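Side-chain contacts in phosphate-binding protein pstS 2 (Streptococcus pneumoniae, PDB 4H1X), which is probably the solute-binding component of the PstSACB ABC transporter, which captures phosphate outside the membrane for import into the cell: residues A[25-30]-A[42-47]; A[71-76]-A[138-143]; A[122-127]-A[171-176]; A[132-137]-A[226-231]; A[152-157]-A[175-180]. All blocks are in the same frame, centred on the assembly; numbering follows the deposited sequence. Where two conformers were deposited one is given.

Overall arrangement
The five contacts trace a path through a two-lobed periplasmic-binding-protein fold. Contact 1 lies in one lobe, where helix 21-30 meets the chain leaving strand 40-42, and contact 5 lies far along the other; their centres are about 40 Å apart. Between them, contacts 2 and 4 are neighbours with centres about 6 Å apart, joined by backbone hydrogen bonds around strand 223-236. Contact 4 touches contact 3, about 11 Å away between centres, through Val-133 and Ile-227. Contact 3 in turn shares helix 164-180 with contact 5, their centres about 9 Å apart. A citrate, probably from the crystallisation liquor, lies near segment 71-76, where Ser-72, modelled in two conformers, makes at most a weak hydrogen bond to it.

Contact 1: residues A[25-30]-A[42-47]; sequences AFTEIT and DNTAKT
Thr-27, on helix 21-30, meets Asp-42 and Thr-44 with its methyl group, and the van der Waals part of the contact is carried by that one carbon. Thr-27 CG2 lies 3.5 Å from Thr-44 OG1 and 3.7 Å from Asp-42 OD1, its side chain crossing both partners at about a right angle. No direct hydrogen bond joins the two segments.

Within 42-47, Asp-42 OD1 accepts twice from Thr-44: the hydroxyl OG1 donates to Asp-42 OD1 over 2.6 Å, on the syn side, and the backbone N of Thr-44 reaches the same OD1 at 3.0 Å from above the carboxylate plane. Both donors come from the same face, which should fix the rotation of the carboxylate. Aspartate suits this place because one oxygen can hold the turn while the other serves the helix.

That other oxygen works through water and charge. Water 1 donates to Asp-42 OD2 and to Thr-27 OG1, at 2.7 Å from each. The chi1 of Thr-27, 61°, sets OG1 between the backbone N and the carbonyl carbon, where it also bonds Arg-23 O one helical turn back, while the methyl is left to face the loop. Arg-23 adds a salt bridge to Asp-42 OD2, so helix and loop are held by charge as well as by water.

The bond from Thr-44 N to Asp-42 OD1 makes an Asx turn, by which the chain leaves the small antiparallel sheet 33-35/40-42 and heads for strand 49-51 in this lobe of the binding-protein fold.

Contact 2: residues A[71-76]-A[138-143]; sequences ISLGSL and KFIEAK
Lys-138 lays the start of its side chain against the backbone of Gly-74. Lys-138 CB comes to 3.6 Å from Gly-74 O and also packs on Gly-74 CA, and CG stays beside that oxygen, with Lys-138 CG to Gly-74 O at 3.8 Å. The chain then bends at chi2 (-73°), which keeps it close for one more carbon: Lys-138 CD is 4.1 Å from Gly-74 O. Beyond it the aliphatic part leads away, and the ammonium group ends near water 3, to which Lys-138 NZ makes a weak bond of 3.5 Å. The same water donates to Gly-74 O over 2.8 Å, closing a solvent-mediated link between the tip of the lysine and the carbonyl its methylenes pass. A long, flexible, charged side chain fits this surface position, since its carbons can rest on backbone while its end stays in water.

The backbones themselves come close. Lys-138 O receives a CA-H...O contact from Gly-74 CA at 3.3 Å, with 135° at the hydrogen; having no side chain, glycine lets the carbonyl draw this near. Water 2 accepts from Gly-74 N at 3.0 Å and reaches Lys-138 O weakly.

A small apolar patch lies alongside, where the branch ends Leu-73 CD2 and Ile-140 CD1 meet at 3.9 Å. Val-95 of helix 92-96 touches both residues.

With its positive phi (67°), Lys-138 is the C-prime residue of a Schellman motif that ends helix 128-136, turning the chain toward Gly-74 and the short 3-10 segment after strand 67-72.

Contact 3: residues A[122-127]-A[171-176]; sequences ISFIHS and EKLAEA
Phe-124 O is gripped twice by Ser-127, whose hydroxyl OG donates to it over 2.6 Å and whose backbone N donates to it over 3.1 Å. The hydroxyl sits 15° from the carbonyl plane. Ser-127 OG also bonds Gly-130 N, making the serine the N-cap of helix 128-136 just as helix 116-126 ends; a short hydroxyl side chain can serve both helices at once.

Across the contact Phe-124 uses its ring. With CG anti to the backbone N (chi1 176°) the ring is carried toward helix 164-180, where CZ of Phe-124 packs 3.5 Å from Ala-176 CB, obliquely to the ring plane. The neighbouring ring atom, Phe-124 CE2, lies 3.7 Å from Leu-173 O. Alanine is small enough to let the ring come so near the helix backbone. Helix 116-126 thus packs across the helix of the beta-alpha-beta unit 155-162/164-180/183-190, in one lobe of the periplasmic-binding-protein fold; the two segments cross steeply, at 104°, their axes 10.5 Å apart.

Beside the ring, Leu-173 sends its CD1 methyl to Ile-125 CG1, 4.2 Å away, the side chains crossing at about a right angle. Branched aliphatic residues suit this buried position, where Ile-227 of strand 223-236 packs against both, while Tyr-149 meets Phe-124 edge-to-face.

Contact 4: residues A[132-137]-A[226-231]; sequences QVVTDN and AIALDG
Val-134 reaches across to Ile-227 and Ala-228 with both of its methyls. Its chi1 of 171° sets CG1 anti to the backbone N and CG2 anti to the carbonyl carbon, and this splays the pair over one backbone oxygen: Ile-227 O is 3.6 Å from Val-134 CG2 and 3.7 Å from Val-134 CG1. Val-134 CG1 also meets the CB of Ala-228, at 3.8 Å. A compact branched residue fills this buried spot, and alanine leaves room for it on the strand.

On the helix, side-chain torsions serve the helix itself. Gln-132 bends at chi2 (60°) along the helix, and its NE2 donates to Asp-136 OD1 over 2.8 Å, one turn further on. The acceptor lies in the amide plane of the glutamine but is met from above the carboxylate plane. Asn-137, the first residue to leave helical angles, folds its amide back so that ND2 donates to Val-133 O at 2.9 Å. Its backbone N reaches that same Val-133 O, at 3.1 Å, from the opposite face, so the last turn is held by two bonds on one carbonyl.

Ile-227 and Ala-228 both face Phe-106 of strand 103-110, forming a classic beta bulge in strand 223-236. Helix 128-136 rests with Val-134 on this bulge, Phe-139 packs against both Val-134 and Ala-228, and Val-133 turns to helix 164-180.

Contact 5: residues A[152-157]-A[175-180]; sequences QHLSGK and EAYKKE
Leu-154 and Tyr-177 form the more enclosed part of the contact, although they touch lightly: Leu-154 CD1 lies 4.2 Å from Tyr-177 OH, the side chains crossing at a slant. The tyrosine is buried. Its CG stands anti to the backbone N (chi1 -177°), which extends the ring from the helix so that OH can bond Asp-120, while Phe-121 packs edge-to-face with the ring. Tyrosine suits such a place, having an apolar ring for the interior and a hydroxyl for the carboxylate.

These residues belong to the beta-alpha-beta unit of strand 155-162, helix 164-180 and strand 183-190, whose strands run parallel. Here the end of the helix meets the chain entering the first strand, and Asn-181 bonds both Leu-154 N and Tyr-177 O.

The other side is loose and solvent-facing. His-153, exposed, brings ND1 to 3.4 Å from Glu-180 O, and its CE1 to 3.7 Å from the same Glu-180 O, but the oxygen is met obliquely to the ring and the angle is too poor for a hydrogen bond. Ser-151 OG bonds that carbonyl instead, and is hydrogen-bonded to His-153 N as well.

Contact 1: residues A[25-30]-A[42-47]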
# COMPACT_ATOMS: atom_id res chain seq x y z
N ALA A 25 1.62 -7.32 -1.65
CA ALA A 25 2.34 -6.32 -2.44
C ALA A 25 3.83 -6.64 -2.50
O ALA A 25 4.41 -6.69 -3.60
CB ALA A 25 2.13 -4.95 -1.85
N PHE A 26 4.45 -6.86 -1.33
CA PHE A 26 5.88 -7.17 -1.24
C PHE A 26 6.25 -8.37 -2.10
O PHE A 26 7.17 -8.28 -2.90
CB PHE A 26 6.30 -7.42 0.23
CG PHE A 26 7.77 -7.73 0.35
CD1 PHE A 26 8.72 -6.71 0.33
CD2 PHE A 26 8.22 -9.04 0.46
CE1 PHE A 26 10.09 -6.99 0.44
CE2 PHE A 26 9.59 -9.33 0.55
CZ PHE A 26 10.52 -8.30 0.53
N THR A 27 5.55 -9.50 -1.93
CA THR A 27 5.86 -10.71 -2.67
C THR A 27 5.60 -10.54 -4.18
O THR A 27 6.37 -11.08 -4.97
CB THR A 27 5.12 -11.92 -2.10
OG1 THR A 27 3.72 -11.70 -2.19
CG2 THR A 27 5.53 -12.24 -0.63
N GLU A 28 4.57 -9.76 -4.57
CA GLU A 28 4.32 -9.49 -6.00
C GLU A 28 5.46 -8.64 -6.60
O GLU A 28 6.04 -9.01 -7.63
CB GLU A 28 2.96 -8.80 -6.20
CG GLU A 28 2.63 -8.44 -7.64
CD GLU A 28 2.65 -9.59 -8.64
OE1 GLU A 28 2.06 -10.66 -8.35
OE2 GLU A 28 3.25 -9.41 -9.73
N ILE A 29 5.78 -7.50 -5.96
CA ILE A 29 6.80 -6.57 -6.45
C ILE A 29 8.20 -7.23 -6.56
O ILE A 29 8.90 -7.02 -7.56
CB ILE A 29 6.84 -5.26 -5.60
CG1 ILE A 29 5.49 -4.50 -5.68
CG2 ILE A 29 7.99 -4.33 -6.06
CD1 ILE A 29 5.25 -3.50 -4.52
N THR A 30 8.61 -8.02 -5.55
CA THR A 30 9.93 -8.69 -5.56
C THR A 30 9.96 -9.95 -6.48
O THR A 30 11.04 -10.48 -6.73
CB THR A 30 10.32 -9.11 -4.13
OG1 THR A 30 9.30 -9.95 -3.62
CG2 THR A 30 10.57 -7.92 -3.21
N ASP A 42 3.41 -18.58 -3.56
CA ASP A 42 4.14 -17.64 -2.70
C ASP A 42 5.42 -18.35 -2.26
O ASP A 42 5.36 -19.27 -1.43
CB ASP A 42 3.30 -17.19 -1.49
CG ASP A 42 3.94 -16.13 -0.60
OD1 ASP A 42 5.17 -15.91 -0.72
OD2 ASP A 42 3.21 -15.53 0.23
N ASN A 43 6.57 -17.93 -2.80
CA ASN A 43 7.84 -18.58 -2.48
C ASN A 43 8.53 -18.02 -1.21
O ASN A 43 9.73 -18.27 -1.02
CB ASN A 43 8.79 -18.53 -3.68
CG ASN A 43 8.29 -19.38 -4.83
OD1 ASN A 43 7.89 -18.87 -5.88
ND2 ASN A 43 8.23 -20.68 -4.62
N THR A 44 7.78 -17.33 -0.33
CA THR A 44 8.33 -16.81 0.94
C THR A 44 9.03 -17.95 1.67
O THR A 44 8.45 -19.04 1.80
CB THR A 44 7.22 -16.21 1.83
OG1 THR A 44 6.67 -15.04 1.21
CG2 THR A 44 7.72 -15.86 3.23
N ALA A 45 10.27 -17.71 2.13
CA ALA A 45 11.07 -18.71 2.85
C ALA A 45 10.21 -19.51 3.84
O ALA A 45 9.46 -18.91 4.62
CB ALA A 45 12.21 -18.04 3.58
N LYS A 46 10.29 -20.85 3.77
CA LYS A 46 9.54 -21.73 4.67
C LYS A 46 10.05 -21.61 6.12
O LYS A 46 9.35 -22.03 7.03
CB LYS A 46 9.58 -23.19 4.19
CG LYS A 46 8.90 -23.45 2.83
CD LYS A 46 7.39 -23.64 2.95
CE LYS A 46 6.71 -23.77 1.60
NZ LYS A 46 6.94 -25.10 0.97
N THR A 47 11.25 -21.03 6.34
CA THR A 47 11.81 -20.83 7.68
C THR A 47 11.31 -19.52 8.31
O THR A 47 11.50 -19.32 9.52
CB THR A 47 13.34 -20.80 7.64
OG1 THR A 47 13.78 -19.71 6.81
CG2 THR A 47 13.94 -22.12 7.18
O HOH W 1 2.00 -13.48 -1.01

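Contact 2: residues A[71-76]-A[138-143]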
# COMPACT_ATOMS: atom_id res chain seq x y z
N ILE A 71 7.85 -3.27 6.14
CA ILE A 71 6.75 -2.47 6.70
C ILE A 71 6.37 -1.36 5.73
O ILE A 71 7.17 -0.96 4.86
CB ILE A 71 7.17 -1.80 8.07
CG1 ILE A 71 8.39 -0.82 7.87
CG2 ILE A 71 7.43 -2.84 9.20
CD1 ILE A 71 8.89 -0.02 9.07
N SER A 72 5.17 -0.80 5.94
CA SER A 72 4.73 0.39 5.21
C SER A 72 5.75 1.50 5.51
O SER A 72 6.14 1.68 6.68
CB SER A 72 3.33 0.79 5.67
OG SER A 72 2.38 -0.22 5.39
N LEU A 73 6.24 2.20 4.49
CA LEU A 73 7.27 3.25 4.64
C LEU A 73 6.89 4.33 5.70
O LEU A 73 7.75 4.73 6.45
CB LEU A 73 7.56 3.92 3.30
CG LEU A 73 8.65 4.99 3.27
CD1 LEU A 73 10.00 4.46 3.81
CD2 LEU A 73 8.82 5.53 1.87
N GLY A 74 5.62 4.74 5.74
CA GLY A 74 5.15 5.74 6.70
C GLY A 74 5.26 5.33 8.15
O GLY A 74 5.18 6.18 9.05
N SER A 75 5.45 4.03 8.41
CA SER A 75 5.57 3.48 9.75
C SER A 75 7.02 3.32 10.23
O SER A 75 7.23 2.85 11.35
CB SER A 75 4.87 2.13 9.82
OG SER A 75 3.48 2.26 9.56
N LEU A 76 8.01 3.70 9.40
CA LEU A 76 9.44 3.59 9.74
C LEU A 76 9.76 4.48 10.94
O LEU A 76 9.26 5.60 11.03
CB LEU A 76 10.31 4.00 8.53
CG LEU A 76 11.83 3.99 8.71
CD1 LEU A 76 12.34 2.59 9.05
CD2 LEU A 76 12.49 4.51 7.45
N LYS A 138 0.49 9.36 6.91
CA LYS A 138 1.86 8.94 6.58
C LYS A 138 2.01 8.21 5.21
O LYS A 138 2.99 7.51 4.99
CB LYS A 138 2.46 8.06 7.72
CG LYS A 138 2.41 8.72 9.12
CD LYS A 138 3.43 9.83 9.27
CE LYS A 138 3.75 10.13 10.71
NZ LYS A 138 5.08 10.78 10.86
N PHE A 139 1.10 8.48 4.27
CA PHE A 139 1.24 8.01 2.89
C PHE A 139 1.87 9.14 2.07
O PHE A 139 1.93 10.28 2.54
CB PHE A 139 -0.11 7.58 2.29
CG PHE A 139 -0.64 6.34 2.94
CD1 PHE A 139 -0.18 5.08 2.57
CD2 PHE A 139 -1.63 6.42 3.93
CE1 PHE A 139 -0.65 3.92 3.20
CE2 PHE A 139 -2.11 5.27 4.55
CZ PHE A 139 -1.62 4.02 4.17
N ILE A 140 2.33 8.83 0.87
CA ILE A 140 2.93 9.85 0.01
C ILE A 140 1.88 10.37 -1.01
O ILE A 140 1.17 9.58 -1.63
CB ILE A 140 4.19 9.27 -0.66
CG1 ILE A 140 5.28 9.07 0.43
CG2 ILE A 140 4.69 10.17 -1.80
CD1 ILE A 140 6.28 7.98 0.16
N GLU A 141 1.79 11.71 -1.13
CA GLU A 141 0.88 12.41 -2.03
C GLU A 141 1.55 12.59 -3.41
O GLU A 141 2.51 13.35 -3.53
CB GLU A 141 0.45 13.75 -1.39
CG GLU A 141 -0.52 14.59 -2.20
CD GLU A 141 -1.77 13.84 -2.63
OE1 GLU A 141 -2.66 13.60 -1.78
OE2 GLU A 141 -1.82 13.44 -3.82
N ALA A 142 1.05 11.87 -4.43
CA ALA A 142 1.56 11.91 -5.81
C ALA A 142 1.20 13.22 -6.54
O ALA A 142 1.96 13.67 -7.40
CB ALA A 142 1.03 10.73 -6.60
N LYS A 143 0.03 13.79 -6.23
CA LYS A 143 -0.44 15.01 -6.88
C LYS A 143 0.31 16.24 -6.37
O LYS A 143 0.59 16.36 -5.17
CB LYS A 143 -1.96 15.20 -6.71
CG LYS A 143 -2.80 14.05 -7.26
CD LYS A 143 -2.96 14.09 -8.78
CE LYS A 143 -3.06 12.71 -9.39
NZ LYS A 143 -3.43 12.76 -10.83
O HOH W 2 3.21 4.35 4.02
O HOH W 3 6.54 8.63 8.56

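Contact 3: residues A[122-127]-A[171-176]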
# COMPACT_ATOMS: atom_id res chain seq x y z
N ILE A 122 -14.97 12.71 -4.54
CA ILE A 122 -13.71 12.70 -5.31
C ILE A 122 -13.07 14.10 -5.22
O ILE A 122 -11.85 14.21 -5.06
CB ILE A 122 -13.94 12.27 -6.80
CG1 ILE A 122 -14.45 10.82 -6.94
CG2 ILE A 122 -12.72 12.53 -7.71
CD1 ILE A 122 -13.69 9.75 -6.26
N SER A 123 -13.90 15.16 -5.35
CA SER A 123 -13.41 16.55 -5.28
C SER A 123 -12.77 16.79 -3.91
O SER A 123 -11.70 17.39 -3.81
CB SER A 123 -14.53 17.55 -5.55
OG SER A 123 -15.04 17.39 -6.87
N PHE A 124 -13.40 16.27 -2.85
CA PHE A 124 -12.85 16.39 -1.48
C PHE A 124 -11.51 15.67 -1.40
O PHE A 124 -10.56 16.21 -0.86
CB PHE A 124 -13.83 15.79 -0.46
CG PHE A 124 -13.24 15.82 0.94
CD1 PHE A 124 -13.22 17.01 1.67
CD2 PHE A 124 -12.59 14.71 1.46
CE1 PHE A 124 -12.65 17.06 2.94
CE2 PHE A 124 -11.96 14.77 2.72
CZ PHE A 124 -12.00 15.95 3.45
N ILE A 125 -11.43 14.45 -1.93
CA ILE A 125 -10.18 13.68 -1.91
C ILE A 125 -9.06 14.44 -2.66
O ILE A 125 -7.90 14.43 -2.21
CB ILE A 125 -10.41 12.28 -2.52
CG1 ILE A 125 -11.32 11.41 -1.62
CG2 ILE A 125 -9.04 11.58 -2.76
CD1 ILE A 125 -11.81 10.05 -2.31
N HIS A 126 -9.41 15.12 -3.75
CA HIS A 126 -8.46 15.89 -4.56
C HIS A 126 -8.06 17.21 -3.91
O HIS A 126 -7.02 17.76 -4.27
CB HIS A 126 -9.07 16.15 -5.96
CG HIS A 126 -9.02 14.94 -6.83
ND1 HIS A 126 -9.83 14.82 -7.96
CD2 HIS A 126 -8.29 13.81 -6.70
CE1 HIS A 126 -9.51 13.66 -8.50
NE2 HIS A 126 -8.59 13.01 -7.77
N SER A 127 -8.85 17.71 -2.97
CA SER A 127 -8.63 19.02 -2.35
C SER A 127 -7.39 19.08 -1.46
O SER A 127 -6.85 18.04 -1.07
CB SER A 127 -9.84 19.42 -1.52
OG SER A 127 -9.92 18.67 -0.32
N GLU A 171 -11.31 5.09 5.05
CA GLU A 171 -12.04 5.37 6.29
C GLU A 171 -11.68 6.79 6.79
O GLU A 171 -12.57 7.56 7.14
CB GLU A 171 -11.75 4.29 7.35
CG GLU A 171 -12.49 2.98 7.11
CD GLU A 171 -11.87 1.67 7.60
OE1 GLU A 171 -11.08 1.69 8.57
OE2 GLU A 171 -12.23 0.62 7.02
N LYS A 172 -10.37 7.14 6.79
CA LYS A 172 -9.92 8.48 7.25
C LYS A 172 -10.52 9.58 6.33
O LYS A 172 -10.97 10.63 6.81
CB LYS A 172 -8.37 8.58 7.26
CG LYS A 172 -7.63 7.58 8.18
CD LYS A 172 -7.96 7.80 9.65
CE LYS A 172 -7.07 6.94 10.54
NZ LYS A 172 -7.53 7.00 11.95
N LEU A 173 -10.55 9.31 5.03
CA LEU A 173 -11.09 10.27 4.06
C LEU A 173 -12.59 10.42 4.23
O LEU A 173 -13.08 11.56 4.26
CB LEU A 173 -10.73 9.88 2.63
CG LEU A 173 -9.23 10.08 2.27
CD1 LEU A 173 -8.85 9.28 1.02
CD2 LEU A 173 -8.88 11.60 2.05
N ALA A 174 -13.31 9.29 4.46
CA ALA A 174 -14.75 9.32 4.73
C ALA A 174 -15.04 10.10 6.01
O ALA A 174 -15.97 10.91 6.02
CB ALA A 174 -15.29 7.91 4.84
N GLU A 175 -14.23 9.92 7.08
CA GLU A 175 -14.43 10.65 8.36
C GLU A 175 -14.35 12.15 8.14
O GLU A 175 -15.21 12.90 8.63
CB GLU A 175 -13.36 10.26 9.39
CG GLU A 175 -13.44 8.86 9.96
CD GLU A 175 -12.26 8.56 10.88
OE1 GLU A 175 -11.29 9.35 10.90
OE2 GLU A 175 -12.32 7.53 11.58
N ALA A 176 -13.29 12.60 7.43
CA ALA A 176 -13.06 14.04 7.20
C ALA A 176 -14.18 14.61 6.31
O ALA A 176 -14.65 15.70 6.58
CB ALA A 176 -11.69 14.27 6.56

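Contact 4: residues A[132-137]-A[226-231]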
# COMPACT_ATOMS: atom_id res chain seq x y z
N GLN A 132 -4.20 16.55 2.70
CA GLN A 132 -3.66 16.62 4.06
C GLN A 132 -4.01 15.34 4.87
O GLN A 132 -3.20 14.88 5.69
CB GLN A 132 -4.13 17.89 4.79
CG GLN A 132 -3.25 18.24 6.00
CD GLN A 132 -1.80 18.49 5.64
OE1 GLN A 132 -1.48 19.30 4.76
NE2 GLN A 132 -0.90 17.77 6.28
N VAL A 133 -5.18 14.74 4.62
CA VAL A 133 -5.55 13.49 5.29
C VAL A 133 -4.54 12.40 4.88
O VAL A 133 -4.07 11.65 5.73
CB VAL A 133 -7.02 13.06 4.99
CG1 VAL A 133 -7.30 11.66 5.53
CG2 VAL A 133 -8.01 14.07 5.58
N VAL A 134 -4.22 12.33 3.58
CA VAL A 134 -3.29 11.33 3.07
C VAL A 134 -1.91 11.48 3.74
O VAL A 134 -1.41 10.48 4.27
CB VAL A 134 -3.21 11.44 1.53
CG1 VAL A 134 -2.09 10.58 0.96
CG2 VAL A 134 -4.57 11.02 0.90
N THR A 135 -1.31 12.70 3.70
CA THR A 135 0.03 12.91 4.26
C THR A 135 0.03 12.78 5.80
O THR A 135 1.02 12.28 6.34
CB THR A 135 0.65 14.23 3.80
OG1 THR A 135 -0.21 15.29 4.19
CG2 THR A 135 0.92 14.26 2.29
N ASP A 136 -1.06 13.20 6.49
CA ASP A 136 -1.15 13.07 7.96
C ASP A 136 -1.20 11.61 8.38
O ASP A 136 -0.71 11.29 9.47
CB ASP A 136 -2.36 13.81 8.53
CG ASP A 136 -2.17 15.32 8.61
OD1 ASP A 136 -1.04 15.80 8.32
OD2 ASP A 136 -3.13 16.01 9.00
N ASN A 137 -1.74 10.74 7.50
CA ASN A 137 -1.81 9.30 7.72
C ASN A 137 -0.56 8.57 7.17
O ASN A 137 -0.55 7.33 7.06
CB ASN A 137 -3.11 8.73 7.18
CG ASN A 137 -4.21 9.03 8.16
OD1 ASN A 137 -4.26 8.44 9.25
ND2 ASN A 137 -5.04 10.03 7.88
N ALA A 226 -4.58 7.82 -8.71
CA ALA A 226 -3.80 7.46 -7.52
C ALA A 226 -3.97 8.52 -6.43
O ALA A 226 -3.49 9.65 -6.58
CB ALA A 226 -2.32 7.28 -7.88
N ILE A 227 -4.65 8.15 -5.33
CA ILE A 227 -4.90 9.05 -4.20
C ILE A 227 -3.70 9.03 -3.23
O ILE A 227 -3.58 9.91 -2.40
CB ILE A 227 -6.23 8.74 -3.47
CG1 ILE A 227 -6.23 7.35 -2.81
CG2 ILE A 227 -7.41 8.95 -4.41
CD1 ILE A 227 -7.38 7.08 -1.73
N ALA A 228 -2.84 8.03 -3.34
CA ALA A 228 -1.67 7.89 -2.48
C ALA A 228 -0.69 6.91 -3.07
O ALA A 228 -1.08 6.02 -3.85
CB ALA A 228 -2.08 7.41 -1.09
N LEU A 229 0.58 7.04 -2.66
CA LEU A 229 1.63 6.08 -2.98
C LEU A 229 2.04 5.45 -1.68
O LEU A 229 2.24 6.14 -0.67
CB LEU A 229 2.83 6.71 -3.70
CG LEU A 229 2.55 7.39 -5.04
CD1 LEU A 229 3.83 7.97 -5.60
CD2 LEU A 229 1.92 6.43 -6.03
N ASP A 230 2.08 4.13 -1.67
CA ASP A 230 2.43 3.39 -0.48
C ASP A 230 3.77 2.74 -0.71
O ASP A 230 3.87 1.81 -1.50
CB ASP A 230 1.34 2.34 -0.17
CG ASP A 230 1.67 1.45 1.02
OD1 ASP A 230 2.05 2.00 2.09
OD2 ASP A 230 1.58 0.21 0.87
N GLY A 231 4.80 3.27 -0.06
CA GLY A 231 6.13 2.70 -0.17
C GLY A 231 6.27 1.60 0.87
O GLY A 231 5.55 1.58 1.88

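Contact 5: residues A[152-157]-A[175-180]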
# COMPACT_ATOMS: atom_id res chain seq x y z
N GLN A 152 -21.17 21.25 0.28
CA GLN A 152 -22.49 21.53 -0.33
C GLN A 152 -23.57 21.03 0.63
O GLN A 152 -24.77 21.19 0.36
CB GLN A 152 -22.64 20.87 -1.73
CG GLN A 152 -21.37 20.90 -2.60
CD GLN A 152 -21.60 20.66 -4.08
OE1 GLN A 152 -22.38 19.79 -4.49
NE2 GLN A 152 -20.87 21.39 -4.92
N HIS A 153 -23.12 20.42 1.77
CA HIS A 153 -23.92 19.79 2.83
C HIS A 153 -24.90 18.84 2.16
O HIS A 153 -26.13 18.99 2.26
CB HIS A 153 -24.60 20.84 3.72
CG HIS A 153 -23.62 21.75 4.38
ND1 HIS A 153 -22.95 21.37 5.53
CD2 HIS A 153 -23.18 22.98 4.00
CE1 HIS A 153 -22.14 22.38 5.83
NE2 HIS A 153 -22.25 23.37 4.94
N LEU A 154 -24.33 17.90 1.38
CA LEU A 154 -25.10 16.95 0.59
C LEU A 154 -25.69 15.87 1.43
O LEU A 154 -25.42 15.76 2.63
CB LEU A 154 -24.26 16.32 -0.54
CG LEU A 154 -23.82 17.23 -1.68
CD1 LEU A 154 -22.99 16.46 -2.68
CD2 LEU A 154 -25.01 17.88 -2.40
N SER A 155 -26.57 15.10 0.80
CA SER A 155 -27.23 13.99 1.44
C SER A 155 -27.22 12.85 0.48
O SER A 155 -27.28 13.05 -0.73
CB SER A 155 -28.65 14.36 1.85
OG SER A 155 -29.17 13.36 2.71
N GLY A 156 -27.17 11.66 1.03
CA GLY A 156 -27.18 10.46 0.21
C GLY A 156 -26.20 9.45 0.75
O GLY A 156 -25.57 9.68 1.78
N LYS A 157 -26.08 8.34 0.03
CA LYS A 157 -25.21 7.24 0.42
C LYS A 157 -24.20 6.95 -0.68
O LYS A 157 -24.52 7.01 -1.87
CB LYS A 157 -26.03 5.98 0.74
CG LYS A 157 -25.20 4.78 1.24
CD LYS A 157 -25.91 3.44 1.06
CE LYS A 157 -25.04 2.39 0.41
NZ LYS A 157 -25.16 2.40 -1.08
N GLU A 175 -14.23 9.92 7.08
CA GLU A 175 -14.43 10.65 8.36
C GLU A 175 -14.35 12.15 8.14
O GLU A 175 -15.21 12.90 8.63
CB GLU A 175 -13.36 10.26 9.39
CG GLU A 175 -13.44 8.86 9.96
CD GLU A 175 -12.26 8.56 10.88
OE1 GLU A 175 -11.29 9.35 10.90
OE2 GLU A 175 -12.32 7.53 11.58
N ALA A 176 -13.29 12.60 7.43
CA ALA A 176 -13.06 14.04 7.20
C ALA A 176 -14.18 14.61 6.31
O ALA A 176 -14.65 15.70 6.58
CB ALA A 176 -11.69 14.27 6.56
N TYR A 177 -14.63 13.83 5.31
CA TYR A 177 -15.71 14.27 4.43
C TYR A 177 -17.04 14.40 5.18
O TYR A 177 -17.76 15.38 4.97
CB TYR A 177 -15.88 13.30 3.25
CG TYR A 177 -16.93 13.73 2.25
CD1 TYR A 177 -16.66 14.69 1.29
CD2 TYR A 177 -18.19 13.11 2.22
CE1 TYR A 177 -17.59 15.02 0.31
CE2 TYR A 177 -19.14 13.46 1.27
CZ TYR A 177 -18.83 14.40 0.31
OH TYR A 177 -19.77 14.76 -0.62
N LYS A 178 -17.37 13.42 6.05
CA LYS A 178 -18.63 13.39 6.81
C LYS A 178 -18.67 14.50 7.87
O LYS A 178 -19.76 14.97 8.19
CB LYS A 178 -18.88 12.01 7.42
CG LYS A 178 -19.21 10.99 6.31
CD LYS A 178 -19.73 9.66 6.83
CE LYS A 178 -18.66 8.80 7.44
NZ LYS A 178 -19.26 7.77 8.33
N LYS A 179 -17.51 14.99 8.30
CA LYS A 179 -17.44 16.13 9.23
C LYS A 179 -18.03 17.36 8.50
O LYS A 179 -18.76 18.14 9.10
CB LYS A 179 -15.97 16.36 9.67
CG LYS A 179 -15.86 17.39 10.79
CD LYS A 179 -14.43 17.81 11.02
CE LYS A 179 -14.32 18.76 12.20
NZ LYS A 179 -12.91 19.05 12.55
N GLU A 180 -17.74 17.47 7.18
CA GLU A 180 -18.21 18.56 6.33
C GLU A 180 -19.61 18.29 5.78
O GLU A 180 -20.32 19.23 5.45
CB GLU A 180 -17.23 18.79 5.15
CG GLU A 180 -15.85 19.30 5.55
CD GLU A 180 -15.71 20.76 5.95
OE1 GLU A 180 -16.68 21.53 5.78
OE2 GLU A 180 -14.61 21.13 6.41